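CrataBL (Crataeva tapia, PDB 4IHZ) inhibits factor Xa and, less strongly, trypsin, and acts as a lectin for glucose and N-acetylglucosamine, built on the beta-trefoil fold of Kunitz-type plant inhibitors. Local coordinates at residues S20-R25 with L37-R42; H67-H72 with F112-H117; V136-V141 with R154-R159. All coordinates share one frame; numbering follows the deposited sequence.

Contact 1: residues S20-R25 with L37-R42; sequences SPDNLR and LITQLR
In this beta-trefoil inhibitor, the short antiparallel ladder of strands 19-21 and 38-40 pairs S20 with T39 and P21 with I38, and the chain then passes into the short helix 22-26. S20 and T39 form the hydrogen-bonded pair, S20 N to T39 O and T39 N to S20 O both measuring 2.9 Å. P21 and I38 are the non-hydrogen-bonded pair; their side chains lie alongside each other on one face, with P21 CG 3.8 Å from I38 CD1. A third backbone bond, D22 N to L37 O at 2.8 Å, continues the pairing past P21 and I38.

On the other face T39 OG1 is the polar hub. With OG1 set between the backbone N and the carbonyl carbon (chi1 56°), the hydroxyl gives its proton to D22 OD1 at 2.8 Å, meeting that oxygen from above the carboxylate plane. The same OG1 accepts from R25 NH1 at 2.8 Å, lying at the edge of the guanidinium and in its plane. R25 reaches this position through a chain bent at chi3 (73°), and NH1 also donates to Q40 O, 3.0 Å away, from well above the carbonyl plane. L41 CD2 sits over the centre of one guanidinium face, 3.3 Å from R25 CZ. The other carboxylate oxygen of D22, OD2, takes a bond from a water that accepts in turn from L37 N.

D22 OD1 also forms a salt bridge with R146. The T39 hydroxyl, donor to D22 and acceptor from R25, bridges carboxylate and guanidinium, two oppositely charged groups that do not pair directly here, while the cation of R146 probably helps keep D22 ionised.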
loop_
_atom_site.group_PDB
_atom_site.type_symbol
_atom_site.label_atom_id
_atom_site.label_comp_id
_atom_site.label_asym_id
_atom_site.label_seq_id
_atom_site.Cartn_x
_atom_site.Cartn_y
_atom_site.Cartn_z
ATOM N N SER A 20 -6.676 11.836 10.268
ATOM C CA SER A 20 -5.810 10.643 10.217
ATOM C C SER A 20 -6.548 9.515 9.518
ATOM O O SER A 20 -7.749 9.363 9.728
ATOM C CB SER A 20 -5.493 10.210 11.660
ATOM O OG SER A 20 -4.862 8.914 11.684
ATOM N N PRO A 21 -5.849 8.700 8.716
ATOM C CA PRO A 21 -6.425 7.385 8.357
ATOM C C PRO A 21 -6.918 6.630 9.582
ATOM O O PRO A 21 -6.270 6.612 10.638
ATOM C CB PRO A 21 -5.248 6.657 7.705
ATOM C CG PRO A 21 -4.376 7.776 7.132
ATOM C CD PRO A 21 -4.447 8.832 8.241
ATOM N N ASP A 22 -8.095 6.016 9.468
ATOM C CA ASP A 22 -8.647 5.274 10.584
ATOM C C ASP A 22 -7.728 4.179 11.112
ATOM O O ASP A 22 -7.706 3.928 12.338
ATOM C CB ASP A 22 -9.986 4.681 10.217
ATOM C CG ASP A 22 -11.148 5.471 10.764
ATOM O OD1 ASP A 22 -10.989 6.370 11.659
ATOM O OD2 ASP A 22 -12.279 5.156 10.324
ATOM N N ASN A 23 -6.958 3.521 10.232
ATOM C CA ASN A 23 -6.153 2.396 10.759
ATOM C C ASN A 23 -5.125 2.872 11.767
ATOM O O ASN A 23 -4.764 2.145 12.704
ATOM C CB ASN A 23 -5.501 1.581 9.628
ATOM C CG ASN A 23 -4.234 2.197 9.138
ATOM O OD1 ASN A 23 -3.169 1.900 9.644
ATOM N ND2 ASN A 23 -4.326 3.052 8.111
ATOM N N LEU A 24 -4.689 4.126 11.607
ATOM C CA LEU A 24 -3.698 4.692 12.539
ATOM C C LEU A 24 -4.338 5.062 13.861
ATOM O O LEU A 24 -3.678 5.025 14.878
ATOM C CB LEU A 24 -2.934 5.886 11.900
ATOM C CG LEU A 24 -2.061 5.517 10.703
ATOM C CD1 LEU A 24 -1.329 6.755 10.197
ATOM C CD2 LEU A 24 -1.005 4.463 11.140
ATOM N N ARG A 25 -5.643 5.343 13.872
ATOM C CA ARG A 25 -6.297 5.657 15.155
ATOM C C ARG A 25 -6.421 4.395 15.978
ATOM O O ARG A 25 -6.189 4.409 17.195
ATOM C CB ARG A 25 -7.676 6.277 14.895
ATOM C CG ARG A 25 -7.520 7.595 14.155
ATOM C CD ARG A 25 -8.891 8.242 13.946
ATOM N NE ARG A 25 -9.382 8.769 15.216
ATOM C CZ ARG A 25 -10.310 9.719 15.280
ATOM N NH1 ARG A 25 -10.816 10.179 14.167
ATOM N NH2 ARG A 25 -10.699 10.194 16.466
ATOM N N LEU A 37 -11.106 5.052 6.079
ATOM C CA LEU A 37 -11.526 6.447 5.978
ATOM C C LEU A 37 -10.472 7.394 6.497
ATOM O O LEU A 37 -9.578 6.994 7.251
ATOM C CB LEU A 37 -12.811 6.643 6.804
ATOM C CG LEU A 37 -13.992 5.805 6.362
ATOM C CD1 LEU A 37 -15.023 5.991 7.464
ATOM C CD2 LEU A 37 -14.543 6.242 4.997
ATOM N N ILE A 38 -10.606 8.673 6.135
ATOM C CA ILE A 38 -9.741 9.701 6.704
ATOM C C ILE A 38 -10.654 10.457 7.668
ATOM O O ILE A 38 -11.608 11.131 7.228
ATOM C CB ILE A 38 -9.242 10.685 5.601
ATOM C CG1 ILE A 38 -8.425 9.964 4.512
ATOM C CG2 ILE A 38 -8.428 11.845 6.231
ATOM C CD1 ILE A 38 -7.211 9.247 5.043
ATOM N N THR A 39 -10.394 10.335 8.966
ATOM C CA THR A 39 -11.315 10.872 9.964
ATOM C C THR A 39 -10.689 11.992 10.771
ATOM O O THR A 39 -9.461 12.081 10.902
ATOM C CB THR A 39 -11.864 9.797 10.922
ATOM O OG1 THR A 39 -10.766 9.126 11.541
ATOM C CG2 THR A 39 -12.737 8.781 10.121
ATOM N N GLN A 40 -11.528 12.830 11.347
ATOM C CA GLN A 40 -11.077 13.995 12.041
ATOM C C GLN A 40 -10.793 13.710 13.512
ATOM O O GLN A 40 -11.567 13.032 14.191
ATOM C CB GLN A 40 -12.139 15.099 11.898
ATOM C CG GLN A 40 -11.608 16.462 12.340
ATOM C CD GLN A 40 -12.576 17.562 12.073
ATOM O OE1 GLN A 40 -13.807 17.380 12.174
ATOM N NE2 GLN A 40 -12.048 18.733 11.756
ATOM N N LEU A 41 -9.674 14.216 13.998
ATOM C CA LEU A 41 -9.316 14.011 15.401
ATOM C C LEU A 41 -9.849 15.172 16.215
ATOM O O LEU A 41 -9.224 16.223 16.310
ATOM C CB LEU A 41 -7.787 13.976 15.510
ATOM C CG LEU A 41 -7.065 12.886 14.723
ATOM C CD1 LEU A 41 -5.583 12.924 15.030
ATOM C CD2 LEU A 41 -7.584 11.555 15.143
ATOM N N ARG A 42 -11.071 15.008 16.736
ATOM C CA ARG A 42 -11.810 16.140 17.313
ATOM C C ARG A 42 -11.726 16.393 18.810
ATOM O O ARG A 42 -11.762 17.553 19.256
ATOM C CB ARG A 42 -13.277 15.946 16.978
ATOM C CG ARG A 42 -13.594 16.239 15.576
ATOM C CD ARG A 42 -15.073 16.381 15.467
ATOM N NE ARG A 42 -15.691 15.100 15.739
ATOM C CZ ARG A 42 -17.006 14.979 15.909
ATOM N NH1 ARG A 42 -17.762 16.100 15.851
ATOM N NH2 ARG A 42 -17.535 13.763 16.123
HETATM O O HOH W 1 -12.263 3.256 8.466
#

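Contact 2: residues H67-H72 with F112-H117; sequences HNLNIH and FRIERH
A single antiparallel bridge, the hydrogen-bonded pair L69 with F112, joins two strands whose short axes run almost perpendicular, at 98°, and approach to 5.9 Å. L69 N donates to F112 O at 2.8 Å and F112 N returns a bond to L69 O at 2.9 Å.

Next to the bridge, R113 grips N68 side-on: NE and NH2 both donate to the one oxygen OD1, each at 3.0 Å. That oxygen lies at the guanidinium edge, in its plane, yet the two nitrogens approach from the same side above the amide plane, and the two flat groups are turned 61° apart. The extended R113 chain passes along the backbone of H67, bringing CG to 3.5 Å from H67 O. A water accepts from both H67 N and I114 N, linking the two backbones beyond R113.

The side chains of L69, I71, F112 and I114 meet through apolar contacts. I71 CD1 lies over one face of the F112 ring, 4.2 Å from its centroid, a CH-pi contact. L69, with CG between the backbone N and the carbonyl carbon (chi1 45°), turns CD2 to 4.1 Å from I114 CG1.

The amide nitrogen of N68 is held by G129 O and Q56, and R113 NH2 has a weak bond to the same G129 O. F53 packs on L69, I71 and I114, while H125 meets the F112 ring edge-to-face. Through their backbones R113 pairs with V124 of strand 120-125 and N70 with T54 of strand 52-55, so the bridge ties the two-stranded 52-55/69-72 sheet to the edge of the four-stranded sheet of the beta-trefoil.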
loop_
_atom_site.group_PDB
_atom_site.type_symbol
_atom_site.label_atom_id
_atom_site.label_comp_id
_atom_site.label_asym_id
_atom_site.label_seq_id
_atom_site.Cartn_x
_atom_site.Cartn_y
_atom_site.Cartn_z
ATOM N N HIS A 67 -4.413 21.294 -10.461
ATOM C CA HIS A 67 -3.648 20.357 -11.306
ATOM C C HIS A 67 -3.623 18.982 -10.615
ATOM O O HIS A 67 -3.417 18.897 -9.405
ATOM C CB HIS A 67 -2.226 20.908 -11.491
ATOM C CG HIS A 67 -1.272 19.964 -12.151
ATOM N ND1 HIS A 67 -1.006 19.996 -13.504
ATOM C CD2 HIS A 67 -0.505 18.968 -11.640
ATOM C CE1 HIS A 67 -0.119 19.058 -13.798
ATOM N NE2 HIS A 67 0.202 18.419 -12.684
ATOM N N ASN A 68 -3.882 17.920 -11.378
ATOM C CA ASN A 68 -3.912 16.543 -10.821
ATOM C C ASN A 68 -2.711 16.241 -9.960
ATOM O O ASN A 68 -1.567 16.494 -10.365
ATOM C CB ASN A 68 -3.919 15.518 -11.960
ATOM C CG ASN A 68 -5.253 15.444 -12.683
ATOM O OD1 ASN A 68 -6.275 15.891 -12.180
ATOM N ND2 ASN A 68 -5.239 14.843 -13.887
ATOM N N LEU A 69 -2.964 15.669 -8.784
ATOM C CA LEU A 69 -1.910 15.166 -7.940
ATOM C C LEU A 69 -2.399 13.918 -7.198
ATOM O O LEU A 69 -3.618 13.634 -7.143
ATOM C CB LEU A 69 -1.444 16.219 -6.936
ATOM C CG LEU A 69 -2.527 17.004 -6.194
ATOM C CD1 LEU A 69 -3.011 16.130 -5.037
ATOM C CD2 LEU A 69 -1.969 18.312 -5.658
ATOM N N ASN A 70 -1.446 13.158 -6.678
ATOM C CA ASN A 70 -1.761 12.097 -5.735
ATOM C C ASN A 70 -1.466 12.610 -4.349
ATOM O O ASN A 70 -0.657 13.519 -4.168
ATOM C CB ASN A 70 -0.967 10.810 -6.015
ATOM C CG ASN A 70 -1.374 10.142 -7.312
ATOM O OD1 ASN A 70 -0.609 9.397 -7.877
ATOM N ND2 ASN A 70 -2.553 10.493 -7.839
ATOM N N ILE A 71 -2.122 12.015 -3.369
ATOM C CA ILE A 71 -1.916 12.333 -1.968
ATOM C C ILE A 71 -1.627 11.003 -1.308
ATOM O O ILE A 71 -2.303 10.006 -1.590
ATOM C CB ILE A 71 -3.180 12.890 -1.334
ATOM C CG1 ILE A 71 -3.641 14.148 -2.070
ATOM C CG2 ILE A 71 -2.939 13.208 0.173
ATOM C CD1 ILE A 71 -5.017 14.620 -1.574
ATOM N N HIS A 72 -0.625 10.986 -0.437
ATOM C CA HIS A 72 -0.444 9.818 0.416
ATOM C C HIS A 72 -0.127 10.205 1.819
ATOM O O HIS A 72 0.447 11.267 2.068
ATOM C CB HIS A 72 0.591 8.848 -0.161
ATOM C CG HIS A 72 2.033 9.254 -0.030
ATOM N ND1 HIS A 72 2.721 9.855 -1.058
ATOM C CD2 HIS A 72 2.923 9.052 0.962
ATOM C CE1 HIS A 72 3.980 10.025 -0.695
ATOM N NE2 HIS A 72 4.135 9.532 0.521
ATOM N N PHE A 112 -6.494 13.898 -7.133
ATOM C CA PHE A 112 -7.101 15.028 -6.412
ATOM C C PHE A 112 -6.482 16.308 -6.935
ATOM O O PHE A 112 -5.479 16.278 -7.664
ATOM C CB PHE A 112 -6.792 14.899 -4.911
ATOM C CG PHE A 112 -7.420 13.703 -4.259
ATOM C CD1 PHE A 112 -8.598 13.849 -3.520
ATOM C CD2 PHE A 112 -6.822 12.421 -4.356
ATOM C CE1 PHE A 112 -9.187 12.768 -2.900
ATOM C CE2 PHE A 112 -7.403 11.317 -3.743
ATOM C CZ PHE A 112 -8.565 11.475 -2.996
ATOM N N ARG A 113 -7.049 17.447 -6.543
ATOM C CA ARG A 113 -6.387 18.716 -6.780
ATOM C C ARG A 113 -6.559 19.585 -5.557
ATOM O O ARG A 113 -7.506 19.407 -4.795
ATOM C CB ARG A 113 -7.001 19.472 -7.990
ATOM C CG ARG A 113 -6.910 18.664 -9.271
ATOM C CD ARG A 113 -7.598 19.387 -10.421
ATOM N NE ARG A 113 -7.517 18.509 -11.584
ATOM C CZ ARG A 113 -7.820 18.870 -12.823
ATOM N NH1 ARG A 113 -8.235 20.111 -13.073
ATOM N NH2 ARG A 113 -7.701 17.982 -13.795
ATOM N N ILE A 114 -5.642 20.539 -5.407
ATOM C CA ILE A 114 -5.761 21.603 -4.400
ATOM C C ILE A 114 -6.232 22.846 -5.163
ATOM O O ILE A 114 -5.597 23.250 -6.143
ATOM C CB ILE A 114 -4.420 21.900 -3.730
ATOM C CG1 ILE A 114 -3.934 20.656 -2.970
ATOM C CG2 ILE A 114 -4.558 23.097 -2.757
ATOM C CD1 ILE A 114 -2.485 20.775 -2.413
ATOM N N GLU A 115 -7.357 23.409 -4.740
ATOM C CA GLU A 115 -7.885 24.627 -5.406
ATOM C C GLU A 115 -8.046 25.733 -4.419
ATOM O O GLU A 115 -8.336 25.482 -3.251
ATOM C CB GLU A 115 -9.217 24.353 -6.101
ATOM C CG GLU A 115 -9.069 23.348 -7.256
ATOM C CD GLU A 115 -10.357 22.973 -7.953
ATOM O OE1 GLU A 115 -11.450 23.444 -7.553
ATOM O OE2 GLU A 115 -10.272 22.159 -8.913
ATOM N N ARG A 116 -7.894 26.982 -4.877
ATOM C CA ARG A 116 -8.199 28.088 -3.966
ATOM C C ARG A 116 -9.692 28.149 -3.658
ATOM O O ARG A 116 -10.529 27.856 -4.504
ATOM C CB ARG A 116 -7.745 29.431 -4.519
ATOM C CG ARG A 116 -6.241 29.510 -4.663
ATOM C CD ARG A 116 -5.799 30.937 -4.866
ATOM N NE ARG A 116 -4.330 31.025 -4.834
ATOM C CZ ARG A 116 -3.601 31.032 -3.712
ATOM N NH1 ARG A 116 -4.171 30.961 -2.515
ATOM N NH2 ARG A 116 -2.278 31.084 -3.804
ATOM N N HIS A 117 -9.995 28.541 -2.434
ATOM C CA HIS A 117 -11.365 28.602 -1.964
ATOM C C HIS A 117 -11.375 29.742 -0.976
ATOM O O HIS A 117 -10.868 29.624 0.146
ATOM C CB HIS A 117 -11.733 27.270 -1.279
ATOM C CG HIS A 117 -13.114 27.250 -0.707
ATOM N ND1 HIS A 117 -14.247 27.235 -1.490
ATOM C CD2 HIS A 117 -13.541 27.219 0.577
ATOM C CE1 HIS A 117 -15.316 27.222 -0.712
ATOM N NE2 HIS A 117 -14.915 27.222 0.548
HETATM O O HOH W 2 -3.599 20.833 -7.492
#

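Contact 3: residues V136-V141 with R154-R159; sequences VGIETV and RPLAVR
L156 N donates to V136 O across 3.0 Å in an almost straight bond (176° at the hydrogen), the one direct backbone hydrogen bond between strand 134-139 and the segment 154-159. Beside it G137 CA comes to 3.2 Å from R154 O in a CA-H...O contact. G137, having no side chain, lets the two backbones come this close.

Two side-chain contacts flank the backbone. L156 has its CG anti to the backbone N (chi1 177°) and, in the conformer given for I138, its CD2 comes to 3.7 Å from I138 CD1, the two chains crossing at a slant. E139 and R154 form a salt bridge: R154 NH2 lies 2.6 Å from E139 OE2 on the syn side of that oxygen, though 33° out of the carboxylate plane. R154 NE adds a weak bond to the same oxygen, at 3.3 Å. Bends at chi2 of E139 and chi3 of R154 let the two side chains cross at about a right angle, carboxylate and guanidinium planes steeply turned against each other.

Waters complete the seam. One donates both to V136 O and to L156 O; another accepts from I138 N and donates weakly to R154 O. Further out, strand 148-151 pairs with strand 134-139 through backbone bonds of G137 with A150 and E139 with Y148, and L149 packs on V136 and I138. In this beta-trefoil the contact joins the four-stranded sheet, through strand 134-139, to the chain leading into the last strand, 158-162.

With its ion pair concentrated on the single oxygen OE2 and R154 exposed, the bridge is probably softened by solvent. The more buried V136 carbonyl, accepting hydrogen bonds from L156 N and a water, is probably the firmer polar tie.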
loop_
_atom_site.group_PDB
_atom_site.type_symbol
_atom_site.label_atom_id
_atom_site.label_comp_id
_atom_site.label_asym_id
_atom_site.label_seq_id
_atom_site.Cartn_x
_atom_site.Cartn_y
_atom_site.Cartn_z
ATOM N N VAL A 136 -14.198 18.046 -1.761
ATOM C CA VAL A 136 -14.092 17.173 -0.595
ATOM C C VAL A 136 -14.489 17.961 0.646
ATOM O O VAL A 136 -14.018 19.093 0.867
ATOM C CB VAL A 136 -12.655 16.691 -0.441
ATOM C CG1 VAL A 136 -12.484 15.981 0.902
ATOM C CG2 VAL A 136 -12.344 15.718 -1.602
ATOM N N GLY A 137 -15.423 17.392 1.397
ATOM C CA GLY A 137 -15.918 18.001 2.615
ATOM C C GLY A 137 -15.980 16.995 3.729
ATOM O O GLY A 137 -15.481 15.870 3.609
ATOM N N ILE A 138 -16.571 17.411 4.845
ATOM C CA ILE A 138 -16.668 16.566 6.024
ATOM C C ILE A 138 -18.112 16.009 6.131
ATOM O O ILE A 138 -19.109 16.741 5.955
ATOM C CB ILE A 138 -16.283 17.376 7.311
ATOM C CG1 ILE A 138 -14.771 17.494 7.471
ATOM C CG2 ILE A 138 -16.909 16.735 8.558
ATOM C CD1 ILE A 138 -14.356 18.381 8.676
ATOM N N GLU A 139 -18.212 14.724 6.465
ATOM C CA GLU A 139 -19.524 14.082 6.669
ATOM C C GLU A 139 -19.538 13.276 7.937
ATOM O O GLU A 139 -18.500 12.970 8.478
ATOM C CB GLU A 139 -19.867 13.152 5.503
ATOM C CG GLU A 139 -19.913 13.841 4.151
ATOM C CD GLU A 139 -21.194 14.639 3.906
ATOM O OE1 GLU A 139 -22.239 14.366 4.556
ATOM O OE2 GLU A 139 -21.163 15.547 3.043
ATOM N N THR A 140 -20.732 12.939 8.411
ATOM C CA THR A 140 -20.867 12.120 9.606
ATOM C C THR A 140 -21.764 10.920 9.367
ATOM O O THR A 140 -21.731 9.985 10.157
ATOM C CB THR A 140 -21.456 12.894 10.794
ATOM O OG1 THR A 140 -22.766 13.350 10.453
ATOM C CG2 THR A 140 -20.592 14.101 11.181
ATOM N N VAL A 141 -22.565 10.942 8.298
ATOM C CA VAL A 141 -23.544 9.864 8.127
ATOM C C VAL A 141 -22.864 8.487 8.047
ATOM O O VAL A 141 -21.950 8.284 7.239
ATOM C CB VAL A 141 -24.498 10.080 6.925
ATOM C CG1 VAL A 141 -23.748 10.219 5.615
ATOM C CG2 VAL A 141 -25.517 8.942 6.844
ATOM N N ARG A 154 -19.539 19.759 -1.166
ATOM C CA ARG A 154 -19.651 20.785 -0.096
ATOM C C ARG A 154 -18.263 21.008 0.506
ATOM O O ARG A 154 -17.830 20.254 1.386
ATOM C CB ARG A 154 -20.625 20.319 0.977
ATOM C CG ARG A 154 -22.024 20.126 0.434
ATOM C CD ARG A 154 -22.973 19.612 1.496
ATOM N NE ARG A 154 -22.798 18.184 1.791
ATOM C CZ ARG A 154 -23.324 17.189 1.079
ATOM N NH1 ARG A 154 -24.028 17.438 -0.021
ATOM N NH2 ARG A 154 -23.139 15.928 1.459
ATOM N N PRO A 155 -17.527 21.998 -0.001
ATOM C CA PRO A 155 -16.102 21.960 0.325
ATOM C C PRO A 155 -15.789 22.317 1.769
ATOM O O PRO A 155 -16.422 23.206 2.340
ATOM C CB PRO A 155 -15.485 22.983 -0.613
ATOM C CG PRO A 155 -16.613 23.942 -0.929
ATOM C CD PRO A 155 -17.882 23.117 -0.897
ATOM N N LEU A 156 -14.833 21.591 2.329
ATOM C CA LEU A 156 -14.203 21.995 3.584
ATOM C C LEU A 156 -13.070 22.961 3.265
ATOM O O LEU A 156 -12.132 22.613 2.535
ATOM C CB LEU A 156 -13.636 20.756 4.310
ATOM C CG LEU A 156 -12.888 21.095 5.610
ATOM C CD1 LEU A 156 -13.776 21.678 6.692
ATOM C CD2 LEU A 156 -12.176 19.830 6.099
ATOM N N ALA A 157 -13.128 24.184 3.792
ATOM C CA ALA A 157 -11.960 25.070 3.670
ATOM C C ALA A 157 -10.789 24.564 4.508
ATOM O O ALA A 157 -10.939 24.324 5.717
ATOM C CB ALA A 157 -12.294 26.497 4.100
ATOM N N VAL A 158 -9.637 24.455 3.864
ATOM C CA VAL A 158 -8.452 23.924 4.538
ATOM C C VAL A 158 -7.242 24.794 4.326
ATOM O O VAL A 158 -7.162 25.620 3.399
ATOM C CB VAL A 158 -8.088 22.439 4.082
ATOM C CG1 VAL A 158 -9.249 21.474 4.412
ATOM C CG2 VAL A 158 -7.712 22.385 2.551
ATOM N N ARG A 159 -6.282 24.574 5.222
ATOM C CA ARG A 159 -4.974 25.171 5.167
ATOM C C ARG A 159 -3.975 24.036 5.338
ATOM O O ARG A 159 -4.345 22.917 5.726
ATOM C CB ARG A 159 -4.841 26.186 6.308
ATOM C CG ARG A 159 -5.079 25.560 7.708
ATOM C CD ARG A 159 -5.266 26.658 8.796
ATOM N NE ARG A 159 -5.628 26.046 10.081
ATOM C CZ ARG A 159 -4.757 25.652 11.006
ATOM N NH1 ARG A 159 -3.447 25.863 10.848
ATOM N NH2 ARG A 159 -5.188 25.065 12.121
HETATM O O HOH W 3 -11.508 20.388 1.078
HETATM O O HOH W 4 -17.447 20.346 4.729
#

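The three contacts follow one another along the chain, each closing before the next opens, and each centre lies about 10 Å from the centre of the protein. Contacts 1 and 2 are on opposite sides of it, their centres about 20 Å apart and their nearest atoms about 7 Å. Contact 3 lies about 14 Å, centre to centre, from either and touches both: in the given conformer of I138, CD1 packs on Q40 OE1 of contact 1, and P155 and A157 pack on H117 of contact 2. Strands 112-117 and 134-139 belong to the same four-stranded antiparallel sheet, linking contacts 2 and 3. Contact 3, latest in the chain, thus lies against both earlier contacts within a single beta-trefoil.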